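Local coordinates for malonyl CoA-acyl carrier protein transacylase (Staphylococcus aureus, PDB 3IM9) that catalyses the transfer of the malonyl group from malonyl-CoA to holo acyl carrier protein, a reaction of the fatty acid biosynthesis pathway, at residues L30-A44 / L74-K86. Residues are numbered along the deposited sequence; the frame is centred on the assembly and turned at random.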
ATOM      1  N   LEU A  30      -2.675   7.564  19.954  1.00 13.09           N
ATOM      2  CA  LEU A  30      -2.059   6.364  20.544  1.00 11.65           C
ATOM      3  C   LEU A  30      -0.917   6.706  21.498  1.00 12.80           C
ATOM      4  O   LEU A  30      -0.656   5.965  22.443  1.00 12.94           O
ATOM      5  CB  LEU A  30      -1.535   5.468  19.368  1.00 13.43           C
ATOM      6  CG  LEU A  30      -2.623   4.931  18.421  1.00 13.62           C
ATOM      7  CD1 LEU A  30      -1.872   4.307  17.237  1.00 11.09           C
ATOM      8  CD2 LEU A  30      -3.511   3.907  19.103  1.00 14.13           C
ATOM      9  N   PHE A  31      -0.148   7.739  21.133  1.00 11.89           N
ATOM     10  CA  PHE A  31       1.146   7.958  21.746  1.00 12.01           C
ATOM     11  C   PHE A  31       0.940   8.264  23.260  1.00 13.53           C
ATOM     12  O   PHE A  31       0.213   9.236  23.636  1.00 14.34           O
ATOM     13  CB  PHE A  31       1.910   9.089  21.030  1.00 11.01           C
ATOM     14  CG  PHE A  31       3.272   9.235  21.444  1.00 12.34           C
ATOM     15  CD1 PHE A  31       3.781  10.469  21.852  1.00 13.98           C
ATOM     16  CD2 PHE A  31       4.173   8.118  21.353  1.00 14.30           C
ATOM     17  CE1 PHE A  31       5.198  10.543  22.198  1.00 15.66           C
ATOM     18  CE2 PHE A  31       5.519   8.217  21.650  1.00 12.41           C
ATOM     19  CZ  PHE A  31       6.052   9.448  22.074  1.00 14.58           C
ATOM     20  N   ASN A  32       1.660   7.462  24.057  1.00 12.66           N
ATOM     21  CA  ASN A  32       1.546   7.550  25.556  1.00 14.82           C
ATOM     22  C   ASN A  32       0.199   7.242  26.101  1.00 17.00           C
ATOM     23  O   ASN A  32      -0.038   7.563  27.271  1.00 18.29           O
ATOM     24  CB  ASN A  32       2.020   8.923  26.069  1.00 14.57           C
ATOM     25  CG  ASN A  32       3.543   9.137  25.789  1.00 15.39           C
ATOM     26  OD1 ASN A  32       4.323   8.184  25.934  1.00 19.38           O
ATOM     27  ND2 ASN A  32       3.949  10.320  25.355  1.00 16.25           N
ATOM     28  N   ASN A  33      -0.681   6.652  25.285  1.00 15.24           N
ATOM     29  CA  ASN A  33      -1.998   6.177  25.739  1.00 15.44           C
ATOM     30  C   ASN A  33      -2.210   4.695  25.612  1.00 16.98           C
ATOM     31  O   ASN A  33      -3.279   4.176  25.930  1.00 19.28           O
ATOM     32  CB  ASN A  33      -3.132   6.952  24.990  1.00 17.06           C
ATOM     33  CG  ASN A  33      -3.126   8.435  25.347  1.00 23.53           C
ATOM     34  OD1 ASN A  33      -3.119   8.779  26.537  1.00 26.04           O
ATOM     35  ND2 ASN A  33      -3.103   9.335  24.337  1.00 26.36           N
ATOM     36  N   ASN A  34      -1.253   4.016  25.004  1.00 16.95           N
ATOM     37  CA  ASN A  34      -1.293   2.596  24.871  1.00 15.57           C
ATOM     38  C   ASN A  34       0.097   2.090  24.857  1.00 16.45           C
ATOM     39  O   ASN A  34       0.907   2.563  24.039  1.00 15.34           O
ATOM     40  CB  ASN A  34      -2.080   2.198  23.605  1.00 15.11           C
ATOM     41  CG  ASN A  34      -2.119   0.701  23.411  1.00 16.87           C
ATOM     42  OD1 ASN A  34      -1.144   0.095  22.951  1.00 15.31           O
ATOM     43  ND2 ASN A  34      -3.193   0.076  23.880  1.00 17.00           N
ATOM     44  N   ASP A  35       0.487   1.194  25.787  1.00 17.26           N
ATOM     45  CA  ASP A  35       1.881   0.834  25.904  1.00 18.25           C
ATOM     46  C   ASP A  35       2.450   0.157  24.651  1.00 16.03           C
ATOM     47  O   ASP A  35       3.603   0.458  24.222  1.00 15.38           O
ATOM     48  CB  ASP A  35       2.019  -0.127  27.106  1.00 20.56           C
ATOM     49  CG  ASP A  35       1.892   0.604  28.446  1.00 28.48           C
ATOM     50  OD1 ASP A  35       1.941   1.860  28.531  1.00 30.41           O
ATOM     51  OD2 ASP A  35       1.725  -0.114  29.455  1.00 37.96           O
ATOM     52  N   GLN A  36       1.628  -0.691  24.048  1.00 16.58           N
ATOM     53  CA  GLN A  36       2.139  -1.467  22.882  1.00 17.69           C
ATOM     54  C   GLN A  36       2.302  -0.529  21.704  1.00 16.08           C
ATOM     55  O   GLN A  36       3.326  -0.629  20.985  1.00 15.04           O
ATOM     56  CB  GLN A  36       1.212  -2.621  22.519  1.00 19.36           C
ATOM     57  CG  GLN A  36       1.271  -3.838  23.547  1.00 24.12           C
ATOM     58  CD  GLN A  36       0.726  -3.475  24.923  1.00 36.03           C
ATOM     59  OE1 GLN A  36      -0.408  -2.966  25.060  1.00 36.50           O
ATOM     60  NE2 GLN A  36       1.561  -3.690  25.970  1.00 41.15           N
ATOM     61  N   ALA A  37       1.278   0.317  21.465  1.00 14.99           N
ATOM     62  CA  ALA A  37       1.421   1.276  20.375  1.00 13.52           C
ATOM     63  C   ALA A  37       2.582   2.189  20.638  1.00 13.31           C
ATOM     64  O   ALA A  37       3.274   2.561  19.700  1.00 13.11           O
ATOM     65  CB  ALA A  37       0.176   2.085  20.215  1.00 12.06           C
ATOM     66  N   THR A  38       2.819   2.650  21.860  1.00 12.45           N
ATOM     67  CA  THR A  38       3.886   3.572  22.121  1.00 13.51           C
ATOM     68  C   THR A  38       5.268   2.973  21.960  1.00 12.52           C
ATOM     69  O   THR A  38       6.196   3.636  21.510  1.00 13.88           O
ATOM     70  CB  THR A  38       3.728   4.161  23.580  1.00 14.74           C
ATOM     71  OG1 THR A  38       2.456   4.792  23.670  1.00 14.98           O
ATOM     72  CG2 THR A  38       4.826   5.108  23.979  1.00 13.40           C
ATOM     73  N   GLU A  39       5.376   1.678  22.238  1.00 13.55           N
ATOM     74  CA  GLU A  39       6.633   0.991  21.927  1.00 13.11           C
ATOM     75  C   GLU A  39       7.026   1.076  20.419  1.00 11.72           C
ATOM     76  O   GLU A  39       8.196   1.331  20.097  1.00 13.33           O
ATOM     77  CB  GLU A  39       6.480  -0.446  22.343  1.00 15.95           C
ATOM     78  CG  GLU A  39       7.736  -1.254  22.072  1.00 24.40           C
ATOM     79  CD  GLU A  39       7.671  -2.675  22.670  1.00 38.72           C
ATOM     80  OE1 GLU A  39       6.542  -3.191  23.071  1.00 39.29           O
ATOM     81  OE2 GLU A  39       8.793  -3.263  22.711  1.00 42.49           O
ATOM     82  N   ILE A  40       6.010   0.919  19.564  1.00 11.64           N
ATOM     83  CA  ILE A  40       6.245   1.018  18.138  1.00 10.82           C
ATOM     84  C   ILE A  40       6.588   2.450  17.774  1.00 11.12           C
ATOM     85  O   ILE A  40       7.564   2.728  17.057  1.00 11.30           O
ATOM     86  CB  ILE A  40       5.036   0.535  17.333  1.00 12.42           C
ATOM     87  CG1 ILE A  40       4.745  -0.982  17.517  1.00 13.61           C
ATOM     88  CG2 ILE A  40       5.209   0.833  15.821  1.00 12.17           C
ATOM     89  CD1 ILE A  40       5.916  -1.891  17.094  1.00 18.16           C
ATOM     90  N   LEU A  41       5.778   3.406  18.272  1.00 10.98           N
ATOM     91  CA  LEU A  41       6.048   4.814  17.897  1.00 10.75           C
ATOM     92  C   LEU A  41       7.422   5.271  18.361  1.00 11.68           C
ATOM     93  O   LEU A  41       8.113   5.969  17.652  1.00 12.04           O
ATOM     94  CB  LEU A  41       4.895   5.670  18.525  1.00  8.86           C
ATOM     95  CG  LEU A  41       3.594   5.405  17.817  1.00 10.04           C
ATOM     96  CD1 LEU A  41       2.422   5.831  18.715  1.00 12.60           C
ATOM     97  CD2 LEU A  41       3.445   6.288  16.514  1.00 11.20           C
ATOM     98  N   THR A  42       7.825   4.885  19.574  1.00 12.76           N
ATOM     99  CA  THR A  42       9.135   5.258  20.100  1.00 13.84           C
ATOM    100  C   THR A  42      10.233   4.486  19.382  1.00 14.12           C
ATOM    101  O   THR A  42      11.291   5.084  19.130  1.00 13.56           O
ATOM    102  CB  THR A  42       9.217   4.891  21.594  1.00 18.38           C
ATOM    103  OG1 THR A  42       8.302   5.722  22.332  1.00 20.17           O
ATOM    104  CG2 THR A  42      10.592   5.105  22.142  1.00 21.14           C
ATOM    105  N   SER A  43       9.934   3.273  18.911  1.00 13.54           N
ATOM    106  CA  SER A  43      10.967   2.570  18.105  1.00 14.60           C
ATOM    107  C   SER A  43      11.274   3.335  16.845  1.00 14.38           C
ATOM    108  O   SER A  43      12.405   3.518  16.473  1.00 14.39           O
ATOM    109  CB  SER A  43      10.524   1.160  17.786  1.00 15.39           C
ATOM    110  OG  SER A  43      11.489   0.451  17.005  1.00 20.72           O
ATOM    111  N   ALA A  44      10.212   3.783  16.174  1.00 12.12           N
ATOM    112  CA  ALA A  44      10.379   4.540  14.917  1.00 12.40           C
ATOM    113  C   ALA A  44      11.151   5.836  15.221  1.00 11.93           C
ATOM    114  O   ALA A  44      12.070   6.237  14.496  1.00 12.73           O
ATOM    115  CB  ALA A  44       8.989   4.880  14.353  1.00 11.42           C
ATOM    116  N   LEU A  74       3.310   5.736   7.628  1.00  8.71           N
ATOM    117  CA  LEU A  74       2.198   4.820   7.478  1.00  9.52           C
ATOM    118  C   LEU A  74       2.555   3.478   8.106  1.00  8.38           C
ATOM    119  O   LEU A  74       1.679   2.902   8.766  1.00  9.10           O
ATOM    120  CB  LEU A  74       1.899   4.631   5.975  1.00  9.95           C
ATOM    121  CG  LEU A  74       1.164   5.802   5.307  1.00 10.90           C
ATOM    122  CD1 LEU A  74       1.361   5.753   3.768  1.00 12.67           C
ATOM    123  CD2 LEU A  74      -0.321   5.794   5.651  1.00 13.25           C
ATOM    124  N   LEU A  75       3.756   2.955   7.814  1.00  9.21           N
ATOM    125  CA  LEU A  75       4.146   1.702   8.482  1.00  9.77           C
ATOM    126  C   LEU A  75       4.057   1.819   9.996  1.00  9.54           C
ATOM    127  O   LEU A  75       3.577   0.866  10.655  1.00  9.06           O
ATOM    128  CB  LEU A  75       5.578   1.324   8.027  1.00  7.22           C
ATOM    129  CG  LEU A  75       6.000  -0.045   8.577  1.00 10.61           C
ATOM    130  CD1 LEU A  75       5.543  -1.132   7.631  1.00 12.68           C
ATOM    131  CD2 LEU A  75       7.522  -0.065   8.623  1.00 10.63           C
ATOM    132  N   THR A  76       4.547   2.963  10.519  1.00  9.88           N
ATOM    133  CA  THR A  76       4.575   3.139  11.959  1.00 10.98           C
ATOM    134  C   THR A  76       3.151   3.198  12.508  1.00  9.55           C
ATOM    135  O   THR A  76       2.825   2.518  13.531  1.00 11.11           O
ATOM    136  CB  THR A  76       5.270   4.424  12.281  1.00  9.82           C
ATOM    137  OG1 THR A  76       6.652   4.223  11.876  1.00 11.73           O
ATOM    138  CG2 THR A  76       5.266   4.703  13.803  1.00 10.29           C
ATOM    139  N   HIS A  77       2.228   3.924  11.862  1.00  8.95           N
ATOM    140  CA  HIS A  77       0.860   4.042  12.373  1.00  9.36           C
ATOM    141  C   HIS A  77       0.159   2.686  12.318  1.00 10.12           C
ATOM    142  O   HIS A  77      -0.409   2.228  13.325  1.00 11.27           O
ATOM    143  CB  HIS A  77       0.119   5.040  11.488  1.00  8.70           C
ATOM    144  CG  HIS A  77      -1.245   5.441  12.011  1.00 10.82           C
ATOM    145  ND1 HIS A  77      -1.809   5.059  13.223  1.00 16.68           N
ATOM    146  CD2 HIS A  77      -2.116   6.258  11.394  1.00  7.80           C
ATOM    147  CE1 HIS A  77      -2.993   5.675  13.328  1.00 10.49           C
ATOM    148  NE2 HIS A  77      -3.199   6.378  12.207  1.00 15.12           N
ATOM    149  N   SER A  78       0.226   1.976  11.199  1.00  8.69           N
ATOM    150  CA  SER A  78      -0.425   0.691  11.082  1.00  9.45           C
ATOM    151  C   SER A  78       0.170  -0.326  12.066  1.00  8.45           C
ATOM    152  O   SER A  78      -0.577  -1.110  12.672  1.00 10.70           O
ATOM    153  CB  SER A  78      -0.310   0.139   9.647  1.00 10.46           C
ATOM    154  OG  SER A  78      -1.196   0.864   8.776  1.00 10.59           O
ATOM    155  N   SER A  79       1.504  -0.288  12.222  1.00  9.30           N
ATOM    156  CA  SER A  79       2.136  -1.294  13.125  1.00 11.81           C
ATOM    157  C   SER A  79       1.797  -0.953  14.573  1.00 10.91           C
ATOM    158  O   SER A  79       1.749  -1.876  15.425  1.00 11.97           O
ATOM    159  CB  SER A  79       3.640  -1.258  12.923  1.00 10.62           C
ATOM    160  OG  SER A  79       3.967  -1.768  11.585  1.00 12.00           O
ATOM    161  N   ALA A  80       1.663   0.318  14.907  1.00 10.08           N
ATOM    162  CA  ALA A  80       1.362   0.717  16.299  1.00 10.41           C
ATOM    163  C   ALA A  80      -0.037   0.261  16.638  1.00 11.69           C
ATOM    164  O   ALA A  80      -0.296  -0.289  17.718  1.00 14.17           O
ATOM    165  CB  ALA A  80       1.485   2.257  16.458  1.00  9.56           C
ATOM    166  N   LEU A  81      -0.976   0.452  15.709  1.00 11.28           N
ATOM    167  CA  LEU A  81      -2.340  -0.063  15.893  1.00 12.17           C
ATOM    168  C   LEU A  81      -2.317  -1.544  16.029  1.00 12.29           C
ATOM    169  O   LEU A  81      -3.026  -2.132  16.892  1.00 13.17           O
ATOM    170  CB  LEU A  81      -3.301   0.352  14.779  1.00 13.10           C
ATOM    171  CG  LEU A  81      -3.621   1.819  14.668  1.00 12.16           C
ATOM    172  CD1 LEU A  81      -4.293   2.132  13.343  1.00 15.90           C
ATOM    173  CD2 LEU A  81      -4.578   2.268  15.767  1.00 12.36           C
ATOM    174  N   LEU A  82      -1.619  -2.226  15.133  1.00 13.63           N
ATOM    175  CA  LEU A  82      -1.546  -3.684  15.149  1.00 15.47           C
ATOM    176  C   LEU A  82      -1.031  -4.184  16.508  1.00 14.11           C
ATOM    177  O   LEU A  82      -1.616  -5.127  17.027  1.00 17.74           O
ATOM    178  CB  LEU A  82      -0.673  -4.125  13.918  1.00 15.37           C
ATOM    179  CG  LEU A  82      -0.604  -5.642  13.761  1.00 18.74           C
ATOM    180  CD1 LEU A  82      -1.911  -6.113  13.247  1.00 18.84           C
ATOM    181  CD2 LEU A  82       0.433  -5.827  12.739  1.00 20.27           C
ATOM    182  N   ALA A  83      -0.013  -3.528  17.082  1.00 14.26           N
ATOM    183  CA  ALA A  83       0.652  -4.012  18.342  1.00 14.79           C
ATOM    184  C   ALA A  83      -0.418  -3.863  19.467  1.00 16.57           C
ATOM    185  O   ALA A  83      -0.356  -4.634  20.418  1.00 18.23           O
ATOM    186  CB  ALA A  83       1.856  -3.191  18.588  1.00 17.08           C
ATOM    187  N   ALA A  84      -1.369  -2.929  19.366  1.00 15.23           N
ATOM    188  CA  ALA A  84      -2.343  -2.645  20.447  1.00 15.78           C
ATOM    189  C   ALA A  84      -3.524  -3.582  20.388  1.00 16.83           C
ATOM    190  O   ALA A  84      -4.281  -3.678  21.374  1.00 18.34           O
ATOM    191  CB  ALA A  84      -2.825  -1.193  20.416  1.00 12.53           C
ATOM    192  N   LEU A  85      -3.800  -4.212  19.234  1.00 15.53           N
ATOM    193  CA  LEU A  85      -4.942  -5.071  19.051  1.00 15.46           C
ATOM    194  C   LEU A  85      -4.727  -6.471  19.649  1.00 18.88           C
ATOM    195  O   LEU A  85      -3.701  -7.164  19.385  1.00 20.46           O
ATOM    196  CB  LEU A  85      -5.265  -5.211  17.546  1.00 13.74           C
ATOM    197  CG  LEU A  85      -5.797  -3.902  16.933  1.00 14.52           C
ATOM    198  CD1 LEU A  85      -5.704  -3.977  15.415  1.00 13.76           C
ATOM    199  CD2 LEU A  85      -7.303  -3.796  17.352  1.00 14.61           C
ATOM    200  N   LYS A  86      -5.739  -6.882  20.389  1.00 20.80           N
ATOM    201  CA  LYS A  86      -5.782  -8.239  21.002  1.00 25.76           C
ATOM    202  C   LYS A  86      -6.577  -9.248  20.170  1.00 25.93           C
ATOM    203  O   LYS A  86      -7.651  -8.943  19.635  1.00 26.34           O
ATOM    204  CB  LYS A  86      -6.387  -8.166  22.421  1.00 26.36           C
ATOM    205  CG  LYS A  86      -5.490  -7.624  23.497  1.00 32.97           C
ATOM    206  CD  LYS A  86      -6.194  -7.719  24.909  1.00 39.56           C
ATOM    207  CE  LYS A  86      -6.147  -6.394  25.744  1.00 43.81           C
ATOM    208  NZ  LYS A  86      -4.762  -5.835  25.988  1.00 47.17           N
TER
HETATM  209  O   HOH W   1      -3.340  -2.989  23.832  1.00 23.25           O
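Ile40 packs as a knob into the hole formed by Thr76, Ser79, Ala80 and Ala83, using both branches. With CG2 anti to the backbone N and CG1 beside it (chi1 -65°), CG1 comes to 3.8 Å from Ala83 CB, while CG2 lies over the helix backbone, 3.7 Å from Ala80 N. One turn earlier lies the closest CA pair of the register, Ala37 and Ala80, 4.1 Å apart, and Ala37 CA makes a CA-H...O contact with Ala80 O (3.5 Å). Alanine at Ala37, Ala80 and Ala84 is consistent with the close packing: the axes of 35-44 and 74-84 approach to 7.3 Å and run roughly antiparallel, at 151°. Further along, Leu41 CD2 meets Thr76 CG2 at 3.6 Å, and Ala44 CB packs against the same threonine, whose hydroxyl is hydrogen-bonded to Pro72 O. Leu30, in the preceding loop, crosses Leu81 at about a right angle; Leu30 CD1 lies 3.7 Å from Leu81 CD2 and also at the edge of the His77 ring, near its plane.

At the N-terminus of helix 35-47, Asn34 is the N-cap: its OD1 accepts from Ala37 N (2.9 Å) almost straight, 175° at the hydrogen and in the carbonyl plane. The same amide rests against Ala84 CB, while its ND2 donates to a water that donates to Gln36 OE1 and Ala84 O, a polar bridge between this N-terminus and the backbone at Ala84.

The contact packs helices 35-47 and 67-84 together within the acyl transferase domain, away from the active-site and calcium residues. Phe112 of helix 112-128 touches Ile40, Thr76 and Ser79; Val309 of helix 306-312 borders Leu81 and Ala84. Helix 67-84 also meets helix 99-106, and Ser78 OG hydrogen-bonds to Ile281 O, at the end of strand 275-281 in the parallel sheet.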